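Local coordinates for cellulosomal family-48 processive glycoside hydrolase (Bacteroides cellulosolvens, PDB 2Y3N), which probably cleaves cellulose processively as a cellobiohydrolase, and through the calcium-binding dockerin domain present here docks onto a cohesin of the cellulosome, at residues Ala18-Leu23 / Ile54-Tyr59. Residues are numbered along the deposited sequence; the frame is centred on the assembly and turned at random.
Sequences ADVMIL and IILAQY. With CA (calcium ion), chain G.
Val-20 and Leu-56 mark the closest backbone approach of two nearly antiparallel helical segments, 18-23 and 54-59, whose axes run 11.0 Å apart at 169°, with the two CA atoms separated by 7.3 Å. Leu-56 does the bridging: with CG anti to its backbone N (chi1 -164°), it carries CD2 across to the facing helix. That one methyl meets three residues. Its shortest contact is with CD1 of Leu-23, which comes from the opposing helix tip to tip; the 3.3 Å between Leu-23 CD1 and Leu-56 CD2 is shorter than a normal carbon-carbon contact, so its exact value is doubtful, while the pairing of the two residues is not. One turn earlier, Val-20 offers its CG2 branch obliquely, 3.9 Å from Leu-56 CD2, and its CA lies closer still to the same methyl. The carbonyl O of Asp-19 is a looser neighbour; it also accepts the helical bond from Ile-22 N. The carboxylate of Asp-19 serves a different purpose, gripping calcium with both oxygens, OD1 and OD2 each 2.5 Å from the ion, while Asn-16 N donates to OD2. A water, Asp-8, Asn-10, Asp-12 and Val-14 complete the seven-ligand site, the EF-hand-like loop of a dockerin. Ala-18, Val-20 and Ala-57 also pack on apolar side chains of the partner protein chain. No hydrogen bond links the two segments: the contact is almost wholly aliphatic, while an ionic grip, one helical turn from Leu-23, ties the first of them to its calcium loop.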
loop_
_atom_site.group_PDB
_atom_site.type_symbol
_atom_site.label_atom_id
_atom_site.label_comp_id
_atom_site.label_asym_id
_atom_site.label_seq_id
_atom_site.Cartn_x
_atom_site.Cartn_y
_atom_site.Cartn_z
ATOM N N ALA D 18 -5.379 -7.634 -5.733
ATOM C CA ALA D 18 -6.008 -8.952 -5.862
ATOM C C ALA D 18 -5.832 -9.472 -7.263
ATOM O O ALA D 18 -5.676 -10.686 -7.444
ATOM C CB ALA D 18 -7.509 -8.941 -5.450
ATOM N N ASP D 19 -5.909 -8.585 -8.258
ATOM C CA ASP D 19 -5.546 -8.961 -9.627
ATOM C C ASP D 19 -4.065 -9.288 -9.788
ATOM O O ASP D 19 -3.698 -10.273 -10.439
ATOM C CB ASP D 19 -5.897 -7.857 -10.610
ATOM C CG ASP D 19 -7.348 -7.516 -10.562
ATOM O OD1 ASP D 19 -8.166 -8.387 -10.885
ATOM O OD2 ASP D 19 -7.642 -6.394 -10.149
ATOM N N VAL D 20 -3.206 -8.467 -9.209
ATOM C CA VAL D 20 -1.750 -8.742 -9.337
ATOM C C VAL D 20 -1.392 -10.102 -8.675
ATOM O O VAL D 20 -0.503 -10.796 -9.117
ATOM C CB VAL D 20 -0.921 -7.623 -8.695
ATOM C CG1 VAL D 20 0.532 -7.873 -8.907
ATOM C CG2 VAL D 20 -1.305 -6.281 -9.269
ATOM N N MET D 21 -2.099 -10.460 -7.612
ATOM C CA MET D 21 -1.873 -11.710 -6.878
ATOM C C MET D 21 -2.256 -12.961 -7.717
ATOM O O MET D 21 -1.784 -14.064 -7.445
ATOM C CB MET D 21 -2.750 -11.648 -5.652
ATOM C CG MET D 21 -2.267 -12.340 -4.424
ATOM S SD MET D 21 -0.698 -11.835 -3.742
ATOM C CE MET D 21 -0.893 -10.097 -3.486
ATOM N N ILE D 22 -3.120 -12.767 -8.719
ATOM C CA ILE D 22 -3.488 -13.781 -9.679
ATOM C C ILE D 22 -2.373 -13.998 -10.688
ATOM O O ILE D 22 -2.106 -15.127 -11.066
ATOM C CB ILE D 22 -4.843 -13.439 -10.456
ATOM C CG1 ILE D 22 -6.051 -13.318 -9.512
ATOM C CG2 ILE D 22 -5.117 -14.463 -11.573
ATOM C CD1 ILE D 22 -6.306 -14.536 -8.670
ATOM N N LEU D 23 -1.741 -12.933 -11.156
ATOM C CA LEU D 23 -0.482 -13.057 -11.885
ATOM C C LEU D 23 0.511 -13.818 -10.976
ATOM O O LEU D 23 1.133 -14.790 -11.389
ATOM C CB LEU D 23 0.092 -11.654 -12.148
ATOM C CG LEU D 23 0.850 -11.298 -13.435
ATOM C CD1 LEU D 23 0.868 -9.771 -13.630
ATOM C CD2 LEU D 23 2.278 -11.857 -13.451
ATOM N N ILE D 54 4.537 -5.174 -15.315
ATOM C CA ILE D 54 4.806 -3.786 -15.706
ATOM C C ILE D 54 3.607 -3.200 -16.428
ATOM O O ILE D 54 3.187 -2.059 -16.123
ATOM C CB ILE D 54 6.102 -3.646 -16.545
ATOM C CG1 ILE D 54 7.273 -4.225 -15.757
ATOM C CG2 ILE D 54 6.351 -2.177 -16.952
ATOM C CD1 ILE D 54 7.193 -3.988 -14.245
ATOM N N ILE D 55 3.055 -4.006 -17.344
ATOM C CA ILE D 55 1.819 -3.694 -18.047
ATOM C C ILE D 55 0.652 -3.570 -17.063
ATOM O O ILE D 55 -0.077 -2.586 -17.117
ATOM C CB ILE D 55 1.504 -4.752 -19.118
ATOM C CG1 ILE D 55 2.612 -4.775 -20.183
ATOM C CG2 ILE D 55 0.131 -4.495 -19.732
ATOM C CD1 ILE D 55 2.443 -5.868 -21.244
ATOM N N LEU D 56 0.478 -4.562 -16.182
ATOM C CA LEU D 56 -0.593 -4.548 -15.168
ATOM C C LEU D 56 -0.550 -3.270 -14.319
ATOM O O LEU D 56 -1.589 -2.737 -13.934
ATOM C CB LEU D 56 -0.548 -5.824 -14.289
ATOM C CG LEU D 56 -1.737 -6.286 -13.394
ATOM C CD1 LEU D 56 -3.088 -6.154 -14.067
ATOM C CD2 LEU D 56 -1.575 -7.735 -12.890
ATOM N N ALA D 57 0.657 -2.767 -14.077
ATOM C CA ALA D 57 0.863 -1.587 -13.246
ATOM C C ALA D 57 0.443 -0.294 -13.952
ATOM O O ALA D 57 0.114 0.694 -13.282
ATOM C CB ALA D 57 2.319 -1.505 -12.757
ATOM N N GLN D 58 0.453 -0.322 -15.292
ATOM C CA GLN D 58 -0.071 0.771 -16.130
ATOM C C GLN D 58 -1.544 0.965 -15.789
ATOM O O GLN D 58 -2.042 2.088 -15.694
ATOM C CB GLN D 58 0.006 0.431 -17.636
ATOM C CG GLN D 58 1.388 0.399 -18.275
ATOM C CD GLN D 58 1.355 -0.155 -19.707
ATOM O OE1 GLN D 58 0.290 -0.472 -20.242
ATOM N NE2 GLN D 58 2.530 -0.278 -20.324
ATOM N N TYR D 59 -2.227 -0.154 -15.602
ATOM C CA TYR D 59 -3.667 -0.158 -15.361
ATOM C C TYR D 59 -4.036 -0.124 -13.879
ATOM O O TYR D 59 -5.181 0.181 -13.542
ATOM C CB TYR D 59 -4.248 -1.372 -16.028
ATOM C CG TYR D 59 -3.894 -1.410 -17.486
ATOM C CD1 TYR D 59 -4.387 -0.445 -18.367
ATOM C CD2 TYR D 59 -3.083 -2.414 -17.995
ATOM C CE1 TYR D 59 -4.086 -0.483 -19.711
ATOM C CE2 TYR D 59 -2.769 -2.465 -19.339
ATOM C CZ TYR D 59 -3.272 -1.497 -20.198
ATOM O OH TYR D 59 -2.956 -1.562 -21.540
HETATM CA CA CA G . -10.081 -6.886 -10.336
HETATM O O HOH W 1 -9.749 -7.058 -7.909
#